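Putative HAD family hydrolase (Streptomyces avermitilis, PDB 3MMZ) probably hydrolyses phosphate esters as the HAD phosphatase part of a longer protein that is also predicted to make CMP-N-acylneuraminate from CTP and an N-acylneuraminate. Local coordinates at residues V68-A73 / V80-D85; L17-T22 / V38-G43; L59-E64 / D88-Q93. One frame throughout, in Å; residues are numbered along the deposited sequence.

Contact 1 (V68-A73 / V80-D85); sequences VVAARA and VLHGID
Val69, Ala70 and Ala73 of helix 68-76 rest against Val80 and His82 of strand 80-82, the helix and second strand of a beta-alpha-beta crossover that starts with strand 57-62. The axes of helix 68-73 and strand 80-82 run almost antiparallel at 171° and come within 9.1 Å, close enough for short, compact side chains to fill the interface.

Val69 does most of the work because its two methyls have separate jobs. With chi1 at 66°, CG1 stands between the backbone N and the carbonyl carbon, a less common setting for a helical valine, and it lies over one face of the His82 imidazole. This is a CH-pi contact, 3.6 Å from Val69 CG1 to the centroid of the His82 ring and 24° off the ring normal. The methyl is displaced toward the rim of the ring, near ND1. The other branch turns to the strand, where Val69 CG2 meets Val80 CG2 at 4.2 Å. His82 ND1 is hydrogen-bonded to the carbonyl O of Glu64, a bond that helps fix the rotation of the ring beneath the methyl. A histidine suits the place because it offers a flat face to the helix and a ring nitrogen to the loop backbone.

One residue on, Ala70 adds its single methyl, CB lying 4.3 Å from Val80 CG1 and approaching the His82 ring obliquely. Next on this side comes Ala73, a turn after Val69; its backbone N bonds to Val69 O, and its small side chain lets the helix draw close to the start of the strand. Ala73 and Val69 both also touch Ile60 of the first strand. At the Val80 end the meeting is branch point to methyl, Ala73 CB standing 4.0 Å from Val80 CB.

Contact 2 (L17-T22 / V38-G43); sequences LDFDGT and VSVHRG. With CA (calcium ion), chain M.
The Phe19 ring points its far end at two valines of strand 36-41 and meets them differently. Val38 comes in at the ring edge, close to the ring plane, with its CG2 methyl 3.7 Å from Phe19 CZ. The Val40 side chain crosses that of Phe19 at about a right angle, and its CG1, 4.0 Å from Phe19 CE1, approaches the ring obliquely. What carries the ring this far is an extended first torsion (chi1 -176°), which sets CG opposite the backbone N. Beta-branching suits the extended strand backbone, and it also places a methyl near the main chain for the ring to meet. The Asp20 side chain crosses that of Val38 similarly, OD1 nearest Val38 CG1.

Phe19 and Asp20 lie in the loop after strand 14-17, where the sequence fits the HAD signature DxDx(T/V) with Asp18, Asp20 and Thr22. In HAD phosphatases the first aspartate of this signature is the usual nucleophile, and the calcium here probably occupies the magnesium site. Asp18 binds the ion through side-chain OD2 at 2.4 Å, Asp20 through backbone O at 2.3 Å; three waters and Asn110 complete the shell. Thr22 OG1 donates to the anti lone pair of Asp18 OD2, at 2.8 Å, and so steadies a metal ligand. The Asp20 carboxylate is directed away from the ion: OD2 lies in the plane of the Phe19 ring, at its edge, and forms a long, weak ion pair with Arg42 of a third subunit. Val38 to His41 pair antiparallel with a strand of a second subunit, while Val69 and Arg72 also touch Phe19.

Contact 3 (L59-E64 / D88-Q93); sequences LILSTE and DLALKQ
The torsions of Leu61, chi1 at -176° with CG opposite the backbone N and chi2 at 65°, send both its methyls from strand 57-62 across to helix 87-98, where they touch two consecutive residues, one methyl each. CD2 meets Leu91 close to its root, 4.0 Å from Leu61 CD2 to Leu91 CB. The chi1 of Leu91, 177°, carries its own CG and methyls on past that point, and the two side chains cross at about a right angle. CD1 meets the neighbouring methyl, with 4.3 Å between Leu61 CD1 and Ala90 CB.

The pairing of residue types follows from this geometry. A leucine has the reach and the forked end to touch two places on a helix from a strand, whereas the short side chain of Ala90, directed at the strand, adds little bulk between helix and sheet. Leu91, crossing Leu61, also packs on Cys117 and Val121, and Leu81 of the neighbouring strand lies against both Leu61 and Ala90.

In the Rossmann-like fold of HAD proteins the central parallel sheet is sandwiched between helices, and this contact seats helix 87-98 on one face. Ile60 points to the other face and meets helix 68-76 there. In the strands to either side, Leu17 bonds to the backbone of Leu59 and Leu61, and Leu81 to that of Ile60 and Ser62.

Leu61 and Leu91 are buried, and no hydrogen bond or charge pair joins the two segments. Cohesion here therefore comes from dispersion and the exclusion of water, which depend on how well the shapes fit rather than on the direction of any bond.

Strand 57-62 ties the three contacts together. Contacts 1 and 3 lie on opposite faces of the same parallel sheet, centres about 10 Å apart, and Leu81 N bonds to Ile60 O at 2.8 Å between them; along the chain, contact 1 is nested in the loop that contact 3 closes. Contact 2 joins contact 3 through the sheet, where Leu17 N lies 2.7 Å from Leu59 O, and joins contact 1 through packing, Val69 CG2 lying 3.7 Å from Phe19 CG. Contact 2 holds the calcium site; the side chains of Val69 and Leu61 each lie about 10 Å from the ion, near the probable active site but not bound to the metal.

Contact 1 (V68-A73 / V80-D85)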
ATOM      1  N   VAL D  68      -1.678 -20.547  24.383  1.00 28.93           N
ATOM      2  CA  VAL D  68      -1.067 -19.243  24.112  1.00 27.07           C
ATOM      3  C   VAL D  68      -1.987 -18.107  24.576  1.00 25.66           C
ATOM      4  O   VAL D  68      -1.512 -17.085  25.081  1.00 25.71           O
ATOM      5  CB  VAL D  68      -0.684 -19.052  22.617  1.00 27.09           C
ATOM      6  CG1 VAL D  68       0.012 -17.722  22.431  1.00 26.62           C
ATOM      7  CG2 VAL D  68       0.240 -20.168  22.140  1.00 27.25           C
ATOM      8  N   VAL D  69      -3.297 -18.295  24.419  1.00 24.27           N
ATOM      9  CA  VAL D  69      -4.272 -17.284  24.840  1.00 23.72           C
ATOM     10  C   VAL D  69      -4.169 -16.981  26.344  1.00 22.84           C
ATOM     11  O   VAL D  69      -4.202 -15.821  26.756  1.00 22.25           O
ATOM     12  CB  VAL D  69      -5.734 -17.654  24.422  1.00 23.67           C
ATOM     13  CG1 VAL D  69      -6.225 -18.891  25.139  1.00 26.88           C
ATOM     14  CG2 VAL D  69      -6.679 -16.496  24.672  1.00 26.65           C
ATOM     15  N   ALA D  70      -4.039 -18.032  27.156  1.00 22.39           N
ATOM     16  CA  ALA D  70      -3.917 -17.867  28.595  1.00 21.68           C
ATOM     17  C   ALA D  70      -2.612 -17.174  28.962  1.00 20.90           C
ATOM     18  O   ALA D  70      -2.565 -16.405  29.921  1.00 20.89           O
ATOM     19  CB  ALA D  70      -4.010 -19.204  29.286  1.00 21.90           C
ATOM     20  N   ALA D  71      -1.558 -17.470  28.204  1.00 19.94           N
ATOM     21  CA  ALA D  71      -0.254 -16.859  28.414  1.00 19.57           C
ATOM     22  C   ALA D  71      -0.343 -15.352  28.183  1.00 18.67           C
ATOM     23  O   ALA D  71       0.221 -14.576  28.946  1.00 18.72           O
ATOM     24  CB  ALA D  71       0.789 -17.493  27.490  1.00 19.73           C
ATOM     25  N   ARG D  72      -1.073 -14.950  27.142  1.00 17.92           N
ATOM     26  CA  ARG D  72      -1.327 -13.532  26.869  1.00 16.95           C
ATOM     27  C   ARG D  72      -2.171 -12.919  27.984  1.00 16.78           C
ATOM     28  O   ARG D  72      -1.866 -11.832  28.484  1.00 15.27           O
ATOM     29  CB  ARG D  72      -2.038 -13.358  25.522  1.00 16.24           C
ATOM     30  CG  ARG D  72      -2.295 -11.906  25.135  1.00 13.29           C
ATOM     31  CD  ARG D  72      -0.983 -11.117  25.096  1.00 15.24           C
ATOM     32  NE  ARG D  72      -1.180  -9.774  24.560  1.00 13.93           N
ATOM     33  CZ  ARG D  72      -0.332  -8.765  24.723  1.00 14.56           C
ATOM     34  NH1 ARG D  72       0.811  -8.931  25.383  1.00 13.15           N
ATOM     35  NH2 ARG D  72      -0.635  -7.590  24.203  1.00 13.56           N
ATOM     36  N   ALA D  73      -3.225 -13.637  28.379  1.00 17.32           N
ATOM     37  CA  ALA D  73      -4.132 -13.164  29.414  1.00 17.62           C
ATOM     38  C   ALA D  73      -3.367 -12.950  30.732  1.00 18.43           C
ATOM     39  O   ALA D  73      -3.619 -11.976  31.443  1.00 18.32           O
ATOM     40  CB  ALA D  73      -5.283 -14.142  29.598  1.00 17.38           C
ATOM     41  N   VAL D  80      -9.265 -15.286  31.574  1.00 19.71           N
ATOM     42  CA  VAL D  80      -9.572 -15.981  30.346  1.00 20.40           C
ATOM     43  C   VAL D  80     -10.745 -16.944  30.559  1.00 20.96           C
ATOM     44  O   VAL D  80     -10.904 -17.530  31.632  1.00 19.69           O
ATOM     45  CB  VAL D  80      -8.313 -16.710  29.778  1.00 20.86           C
ATOM     46  CG1 VAL D  80      -7.868 -17.868  30.683  1.00 29.52           C
ATOM     47  CG2 VAL D  80      -8.560 -17.192  28.355  1.00 29.53           C
ATOM     48  N   LEU D  81     -11.576 -17.065  29.530  1.00 22.82           N
ATOM     49  CA  LEU D  81     -12.615 -18.071  29.465  1.00 25.70           C
ATOM     50  C   LEU D  81     -12.423 -18.713  28.094  1.00 28.54           C
ATOM     51  O   LEU D  81     -12.885 -18.186  27.087  1.00 27.96           O
ATOM     52  CB  LEU D  81     -13.987 -17.398  29.608  1.00 25.80           C
ATOM     53  CG  LEU D  81     -15.291 -18.145  29.904  1.00 24.43           C
ATOM     54  CD1 LEU D  81     -15.253 -18.906  31.228  1.00 26.21           C
ATOM     55  CD2 LEU D  81     -16.453 -17.149  29.888  1.00 26.22           C
ATOM     56  N   HIS D  82     -11.684 -19.821  28.046  1.00 31.78           N
ATOM     57  CA  HIS D  82     -11.344 -20.440  26.759  1.00 34.89           C
ATOM     58  C   HIS D  82     -11.437 -21.972  26.751  1.00 36.45           C
ATOM     59  O   HIS D  82     -11.590 -22.600  27.804  1.00 36.38           O
ATOM     60  CB  HIS D  82      -9.974 -19.953  26.254  1.00 36.29           C
ATOM     61  CG  HIS D  82      -8.824 -20.802  26.698  1.00 38.43           C
ATOM     62  ND1 HIS D  82      -8.070 -21.552  25.819  1.00 37.42           N
ATOM     63  CD2 HIS D  82      -8.304 -21.027  27.929  1.00 37.40           C
ATOM     64  CE1 HIS D  82      -7.133 -22.199  26.489  1.00 38.25           C
ATOM     65  NE2 HIS D  82      -7.253 -21.898  27.770  1.00 38.21           N
ATOM     66  N   GLY D  83     -11.340 -22.555  25.552  1.00 37.85           N
ATOM     67  CA  GLY D  83     -11.584 -23.989  25.340  1.00 38.75           C
ATOM     68  C   GLY D  83     -13.067 -24.320  25.438  1.00 39.62           C
ATOM     69  O   GLY D  83     -13.437 -25.435  25.811  1.00 40.05           O
ATOM     70  N   ILE D  84     -13.907 -23.347  25.079  1.00 40.11           N
ATOM     71  CA  ILE D  84     -15.350 -23.382  25.339  1.00 40.30           C
ATOM     72  C   ILE D  84     -16.128 -23.994  24.178  1.00 40.92           C
ATOM     73  O   ILE D  84     -15.887 -23.648  23.014  1.00 41.66           O
ATOM     74  CB  ILE D  84     -15.906 -21.940  25.605  1.00 39.98           C
ATOM     75  CG1 ILE D  84     -15.143 -21.229  26.736  1.00 37.92           C
ATOM     76  CG2 ILE D  84     -17.419 -21.962  25.852  1.00 37.97           C
ATOM     77  CD1 ILE D  84     -15.409 -21.750  28.148  1.00 39.47           C
ATOM     78  N   ASP D  85     -17.062 -24.893  24.502  1.00 40.67           N
ATOM     79  CA  ASP D  85     -18.011 -25.437  23.521  1.00 40.31           C
ATOM     80  C   ASP D  85     -18.763 -24.304  22.800  1.00 38.64           C
ATOM     81  O   ASP D  85     -18.518 -24.047  21.612  1.00 39.16           O
ATOM     82  CB  ASP D  85     -18.993 -26.407  24.198  1.00 41.26           C
ATOM     83  CG  ASP D  85     -20.027 -26.998  23.227  1.00 54.94           C
ATOM     84  OD1 ASP D  85     -19.757 -27.082  22.004  1.00 42.02           O
ATOM     85  OD2 ASP D  85     -21.121 -27.391  23.695  1.00 41.88           O
TER

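Contact 2 (L17-T22 / V38-G43)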
ATOM      1  N   LEU D  17     -12.907  -9.671  24.852  1.00 12.85           N
ATOM      2  CA  LEU D  17     -12.105  -9.769  23.625  1.00 13.96           C
ATOM      3  C   LEU D  17     -11.978 -11.200  23.112  1.00 14.54           C
ATOM      4  O   LEU D  17     -11.604 -12.109  23.849  1.00 14.22           O
ATOM      5  CB  LEU D  17     -10.699  -9.183  23.856  1.00 14.36           C
ATOM      6  CG  LEU D  17     -10.597  -7.775  24.451  1.00 10.89           C
ATOM      7  CD1 LEU D  17      -9.155  -7.474  24.851  1.00 15.01           C
ATOM      8  CD2 LEU D  17     -11.105  -6.709  23.492  1.00 14.67           C
ATOM      9  N   ASP D  18     -12.306 -11.390  21.838  1.00 14.94           N
ATOM     10  CA  ASP D  18     -11.861 -12.553  21.096  1.00 14.85           C
ATOM     11  C   ASP D  18     -10.323 -12.499  20.979  1.00 14.52           C
ATOM     12  O   ASP D  18      -9.728 -11.442  21.187  1.00 14.86           O
ATOM     13  CB  ASP D  18     -12.533 -12.569  19.724  1.00 15.39           C
ATOM     14  CG  ASP D  18     -11.991 -13.655  18.823  1.00 10.71           C
ATOM     15  OD1 ASP D  18     -12.000 -14.839  19.223  1.00 15.67           O
ATOM     16  OD2 ASP D  18     -11.534 -13.319  17.719  1.00 15.99           O
ATOM     17  N   PHE D  19      -9.679 -13.626  20.675  1.00 13.79           N
ATOM     18  CA  PHE D  19      -8.212 -13.651  20.598  1.00 14.33           C
ATOM     19  C   PHE D  19      -7.662 -13.733  19.174  1.00 13.86           C
ATOM     20  O   PHE D  19      -7.269 -12.707  18.618  1.00 12.95           O
ATOM     21  CB  PHE D  19      -7.613 -14.745  21.485  1.00 15.08           C
ATOM     22  CG  PHE D  19      -6.104 -14.738  21.520  1.00 16.55           C
ATOM     23  CD1 PHE D  19      -5.411 -13.737  22.204  1.00 15.44           C
ATOM     24  CD2 PHE D  19      -5.383 -15.734  20.878  1.00 15.25           C
ATOM     25  CE1 PHE D  19      -4.018 -13.733  22.248  1.00 16.79           C
ATOM     26  CE2 PHE D  19      -3.990 -15.744  20.916  1.00 16.71           C
ATOM     27  CZ  PHE D  19      -3.306 -14.737  21.597  1.00 15.55           C
ATOM     28  N   ASP D  20      -7.641 -14.924  18.572  1.00 14.10           N
ATOM     29  CA  ASP D  20      -7.107 -15.050  17.205  1.00 14.69           C
ATOM     30  C   ASP D  20      -7.902 -14.199  16.218  1.00 13.83           C
ATOM     31  O   ASP D  20      -9.122 -14.297  16.152  1.00 13.30           O
ATOM     32  CB  ASP D  20      -7.085 -16.510  16.733  1.00 16.28           C
ATOM     33  CG  ASP D  20      -6.128 -17.372  17.542  1.00 26.99           C
ATOM     34  OD1 ASP D  20      -4.926 -17.436  17.195  1.00 17.99           O
ATOM     35  OD2 ASP D  20      -6.583 -17.997  18.522  1.00 18.04           O
ATOM     36  N   GLY D  21      -7.200 -13.348  15.472  1.00 13.17           N
ATOM     37  CA  GLY D  21      -7.840 -12.552  14.434  1.00 13.06           C
ATOM     38  C   GLY D  21      -8.315 -11.207  14.948  1.00 12.48           C
ATOM     39  O   GLY D  21      -8.649 -10.317  14.155  1.00 11.41           O
ATOM     40  N   THR D  22      -8.304 -11.062  16.275  1.00 12.86           N
ATOM     41  CA  THR D  22      -8.788  -9.853  16.948  1.00 13.59           C
ATOM     42  C   THR D  22      -7.633  -9.157  17.664  1.00 12.99           C
ATOM     43  O   THR D  22      -7.393  -7.967  17.444  1.00 13.12           O
ATOM     44  CB  THR D  22      -9.968 -10.183  17.909  1.00 14.24           C
ATOM     45  OG1 THR D  22     -11.095 -10.599  17.125  1.00 13.67           O
ATOM     46  CG2 THR D  22     -10.371  -8.965  18.767  1.00 13.65           C
ATOM     47  N   VAL D  38       2.106 -16.996  18.222  1.00 13.24           N
ATOM     48  CA  VAL D  38       1.267 -15.963  17.597  1.00 12.87           C
ATOM     49  C   VAL D  38       1.843 -14.574  17.877  1.00 12.57           C
ATOM     50  O   VAL D  38       2.574 -14.393  18.849  1.00 12.53           O
ATOM     51  CB  VAL D  38      -0.225 -16.027  18.052  1.00 13.62           C
ATOM     52  CG1 VAL D  38      -0.852 -17.391  17.706  1.00 17.09           C
ATOM     53  CG2 VAL D  38      -0.353 -15.736  19.554  1.00 17.08           C
ATOM     54  N   SER D  39       1.532 -13.606  17.015  1.00 12.40           N
ATOM     55  CA  SER D  39       1.988 -12.233  17.247  1.00 12.62           C
ATOM     56  C   SER D  39       0.867 -11.397  17.828  1.00 12.58           C
ATOM     57  O   SER D  39      -0.241 -11.341  17.279  1.00 13.38           O
ATOM     58  CB  SER D  39       2.544 -11.588  15.964  1.00 13.41           C
ATOM     59  OG  SER D  39       3.672 -12.313  15.507  1.00 23.28           O
ATOM     60  N   VAL D  40       1.157 -10.759  18.954  1.00 11.88           N
ATOM     61  CA  VAL D  40       0.248  -9.807  19.565  1.00 11.74           C
ATOM     62  C   VAL D  40       0.870  -8.405  19.426  1.00 12.52           C
ATOM     63  O   VAL D  40       1.944  -8.260  18.834  1.00 12.85           O
ATOM     64  CB  VAL D  40      -0.086 -10.176  21.040  1.00 11.61           C
ATOM     65  CG1 VAL D  40      -0.920 -11.476  21.089  1.00  9.61           C
ATOM     66  CG2 VAL D  40       1.188 -10.290  21.904  1.00  9.49           C
ATOM     67  N   HIS D  41       0.211  -7.388  19.972  1.00 12.49           N
ATOM     68  CA  HIS D  41       0.622  -5.996  19.733  1.00 12.26           C
ATOM     69  C   HIS D  41       0.750  -5.226  21.049  1.00 11.92           C
ATOM     70  O   HIS D  41      -0.142  -5.290  21.889  1.00 11.12           O
ATOM     71  CB  HIS D  41      -0.422  -5.348  18.810  1.00 12.71           C
ATOM     72  CG  HIS D  41       0.001  -4.050  18.199  1.00 12.76           C
ATOM     73  ND1 HIS D  41      -0.177  -2.837  18.832  1.00 13.45           N
ATOM     74  CD2 HIS D  41       0.551  -3.769  16.994  1.00 12.88           C
ATOM     75  CE1 HIS D  41       0.266  -1.866  18.052  1.00 12.79           C
ATOM     76  NE2 HIS D  41       0.715  -2.404  16.932  1.00 13.02           N
ATOM     77  N   ARG D  42       1.862  -4.501  21.214  1.00 12.30           N
ATOM     78  CA  ARG D  42       2.149  -3.770  22.460  1.00 13.77           C
ATOM     79  C   ARG D  42       1.204  -2.603  22.683  1.00 14.05           C
ATOM     80  O   ARG D  42       0.921  -2.239  23.822  1.00 14.26           O
ATOM     81  CB  ARG D  42       3.594  -3.263  22.492  1.00 14.43           C
ATOM     82  CG  ARG D  42       4.642  -4.356  22.675  1.00 17.28           C
ATOM     83  CD  ARG D  42       4.940  -4.630  24.157  1.00 16.17           C
ATOM     84  NE  ARG D  42       6.099  -5.506  24.309  1.00 17.87           N
ATOM     85  CZ  ARG D  42       6.085  -6.703  24.890  1.00 17.00           C
ATOM     86  NH1 ARG D  42       4.969  -7.194  25.410  1.00 18.21           N
ATOM     87  NH2 ARG D  42       7.208  -7.405  24.959  1.00 18.35           N
ATOM     88  N   GLY D  43       0.755  -1.997  21.588  1.00 14.17           N
ATOM     89  CA  GLY D  43      -0.292  -0.978  21.638  1.00 13.86           C
ATOM     90  C   GLY D  43      -1.583  -1.524  22.225  1.00 13.36           C
ATOM     91  O   GLY D  43      -2.186  -0.885  23.095  1.00 12.69           O
TER
HETATM   92 CA    CA M 500     -11.292 -15.065  16.028  1.00 13.99          CA
HETATM   93  O   HOH W   1     -10.733 -17.038  17.268  1.00 16.97           O
HETATM   94  O   HOH W   2     -10.367 -15.957  14.069  1.00 22.55           O
HETATM   95  O   HOH W   3     -13.590 -15.527  16.126  1.00 15.04           O

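Contact 3 (L59-E64 / D88-Q93)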
ATOM      1  N   LEU D  59     -12.155  -9.390  29.965  1.00 20.37           N
ATOM      2  CA  LEU D  59     -12.216 -10.827  29.717  1.00 18.48           C
ATOM      3  C   LEU D  59     -11.747 -11.152  28.315  1.00 17.70           C
ATOM      4  O   LEU D  59     -12.141 -10.487  27.362  1.00 17.24           O
ATOM      5  CB  LEU D  59     -13.644 -11.350  29.893  1.00 17.88           C
ATOM      6  CG  LEU D  59     -13.849 -12.868  29.751  1.00 17.20           C
ATOM      7  CD1 LEU D  59     -13.185 -13.631  30.887  1.00 17.62           C
ATOM      8  CD2 LEU D  59     -15.322 -13.221  29.646  1.00 17.94           C
ATOM      9  N   ILE D  60     -10.914 -12.185  28.202  1.00 17.02           N
ATOM     10  CA  ILE D  60     -10.616 -12.799  26.917  1.00 16.71           C
ATOM     11  C   ILE D  60     -11.402 -14.099  26.798  1.00 17.80           C
ATOM     12  O   ILE D  60     -11.334 -14.963  27.682  1.00 17.44           O
ATOM     13  CB  ILE D  60      -9.109 -13.064  26.751  1.00 16.14           C
ATOM     14  CG1 ILE D  60      -8.363 -11.728  26.659  1.00 15.13           C
ATOM     15  CG2 ILE D  60      -8.856 -13.918  25.523  1.00 15.15           C
ATOM     16  CD1 ILE D  60      -6.856 -11.841  26.741  1.00 16.23           C
ATOM     17  N   LEU D  61     -12.140 -14.219  25.699  1.00 19.37           N
ATOM     18  CA  LEU D  61     -13.015 -15.353  25.437  1.00 21.52           C
ATOM     19  C   LEU D  61     -12.565 -16.063  24.162  1.00 24.50           C
ATOM     20  O   LEU D  61     -12.432 -15.428  23.122  1.00 24.21           O
ATOM     21  CB  LEU D  61     -14.453 -14.847  25.282  1.00 20.91           C
ATOM     22  CG  LEU D  61     -15.605 -15.832  25.083  1.00 22.78           C
ATOM     23  CD1 LEU D  61     -15.783 -16.702  26.320  1.00 20.80           C
ATOM     24  CD2 LEU D  61     -16.882 -15.071  24.800  1.00 21.08           C
ATOM     25  N   SER D  62     -12.327 -17.373  24.245  1.00 27.77           N
ATOM     26  CA  SER D  62     -11.901 -18.146  23.068  1.00 30.83           C
ATOM     27  C   SER D  62     -12.409 -19.593  23.055  1.00 33.32           C
ATOM     28  O   SER D  62     -12.613 -20.200  24.103  1.00 33.38           O
ATOM     29  CB  SER D  62     -10.375 -18.105  22.908  1.00 31.27           C
ATOM     30  OG  SER D  62      -9.984 -18.595  21.636  1.00 27.11           O
ATOM     31  N   THR D  63     -12.609 -20.123  21.847  1.00 35.65           N
ATOM     32  CA  THR D  63     -13.118 -21.479  21.627  1.00 37.84           C
ATOM     33  C   THR D  63     -12.033 -22.549  21.775  1.00 39.67           C
ATOM     34  O   THR D  63     -12.324 -23.680  22.169  1.00 40.10           O
ATOM     35  CB  THR D  63     -13.771 -21.614  20.209  1.00 37.99           C
ATOM     36  OG1 THR D  63     -14.657 -20.516  19.970  1.00 47.94           O
ATOM     37  CG2 THR D  63     -14.552 -22.918  20.065  1.00 47.87           C
ATOM     38  N   GLU D  64     -10.787 -22.196  21.469  1.00 41.19           N
ATOM     39  CA  GLU D  64      -9.743 -23.210  21.296  1.00 42.61           C
ATOM     40  C   GLU D  64      -8.863 -23.483  22.522  1.00 42.84           C
ATOM     41  O   GLU D  64      -8.651 -22.605  23.363  1.00 43.08           O
ATOM     42  CB  GLU D  64      -8.885 -22.880  20.075  1.00 43.38           C
ATOM     43  CG  GLU D  64      -8.531 -24.106  19.241  1.00 58.13           C
ATOM     44  CD  GLU D  64      -8.141 -23.754  17.818  1.00 44.33           C
ATOM     45  OE1 GLU D  64      -8.789 -24.266  16.878  1.00 58.23           O
ATOM     46  OE2 GLU D  64      -7.189 -22.960  17.645  1.00 58.21           O
ATOM     47  N   ASP D  88     -21.032 -17.966  23.014  1.00 19.81           N
ATOM     48  CA  ASP D  88     -22.106 -17.060  23.407  1.00 18.64           C
ATOM     49  C   ASP D  88     -22.785 -17.436  24.736  1.00 16.77           C
ATOM     50  O   ASP D  88     -23.099 -16.558  25.538  1.00 16.29           O
ATOM     51  CB  ASP D  88     -23.141 -16.948  22.279  1.00 19.56           C
ATOM     52  CG  ASP D  88     -23.823 -18.271  21.967  1.00 25.41           C
ATOM     53  OD1 ASP D  88     -23.131 -19.308  21.847  1.00 20.54           O
ATOM     54  OD2 ASP D  88     -25.058 -18.278  21.832  1.00 20.33           O
ATOM     55  N   LEU D  89     -22.998 -18.732  24.964  1.00 15.84           N
ATOM     56  CA  LEU D  89     -23.564 -19.212  26.239  1.00 15.81           C
ATOM     57  C   LEU D  89     -22.637 -18.939  27.413  1.00 15.68           C
ATOM     58  O   LEU D  89     -23.083 -18.533  28.494  1.00 14.76           O
ATOM     59  CB  LEU D  89     -23.865 -20.706  26.169  1.00 16.09           C
ATOM     60  CG  LEU D  89     -24.895 -21.128  25.124  1.00 23.04           C
ATOM     61  CD1 LEU D  89     -25.038 -22.638  25.129  1.00 16.37           C
ATOM     62  CD2 LEU D  89     -26.226 -20.444  25.407  1.00 16.73           C
ATOM     63  N   ALA D  90     -21.341 -19.154  27.188  1.00 16.45           N
ATOM     64  CA  ALA D  90     -20.334 -18.876  28.195  1.00 17.49           C
ATOM     65  C   ALA D  90     -20.361 -17.392  28.556  1.00 17.53           C
ATOM     66  O   ALA D  90     -20.268 -17.028  29.731  1.00 17.34           O
ATOM     67  CB  ALA D  90     -18.957 -19.292  27.700  1.00 18.05           C
ATOM     68  N   LEU D  91     -20.524 -16.553  27.536  1.00 17.88           N
ATOM     69  CA  LEU D  91     -20.594 -15.108  27.704  1.00 17.98           C
ATOM     70  C   LEU D  91     -21.868 -14.659  28.418  1.00 17.50           C
ATOM     71  O   LEU D  91     -21.809 -13.808  29.314  1.00 17.75           O
ATOM     72  CB  LEU D  91     -20.460 -14.409  26.342  1.00 19.12           C
ATOM     73  CG  LEU D  91     -20.563 -12.883  26.238  1.00 21.40           C
ATOM     74  CD1 LEU D  91     -19.659 -12.172  27.234  1.00 19.83           C
ATOM     75  CD2 LEU D  91     -20.220 -12.463  24.805  1.00 19.92           C
ATOM     76  N   LYS D  92     -23.012 -15.218  28.028  1.00 16.85           N
ATOM     77  CA  LYS D  92     -24.283 -14.872  28.673  1.00 16.97           C
ATOM     78  C   LYS D  92     -24.237 -15.181  30.172  1.00 16.26           C
ATOM     79  O   LYS D  92     -24.628 -14.351  30.989  1.00 16.07           O
ATOM     80  CB  LYS D  92     -25.459 -15.591  28.005  1.00 17.70           C
ATOM     81  CG  LYS D  92     -26.828 -15.154  28.513  1.00 24.71           C
ATOM     82  CD  LYS D  92     -27.928 -15.599  27.565  1.00 19.22           C
ATOM     83  CE  LYS D  92     -29.314 -15.280  28.107  1.00 25.03           C
ATOM     84  NZ  LYS D  92     -29.721 -16.244  29.159  1.00 20.15           N
ATOM     85  N   GLN D  93     -23.738 -16.367  30.512  1.00 16.49           N
ATOM     86  CA  GLN D  93     -23.581 -16.805  31.900  1.00 17.25           C
ATOM     87  C   GLN D  93     -22.600 -15.912  32.677  1.00 16.96           C
ATOM     88  O   GLN D  93     -22.872 -15.521  33.815  1.00 16.48           O
ATOM     89  CB  GLN D  93     -23.126 -18.273  31.935  1.00 18.05           C
ATOM     90  CG  GLN D  93     -23.132 -18.914  33.330  1.00 38.97           C
ATOM     91  CD  GLN D  93     -22.331 -20.213  33.397  1.00 18.76           C
ATOM     92  OE1 GLN D  93     -22.898 -21.306  33.490  1.00 39.11           O
ATOM     93  NE2 GLN D  93     -21.010 -20.095  33.342  1.00 39.11           N
TER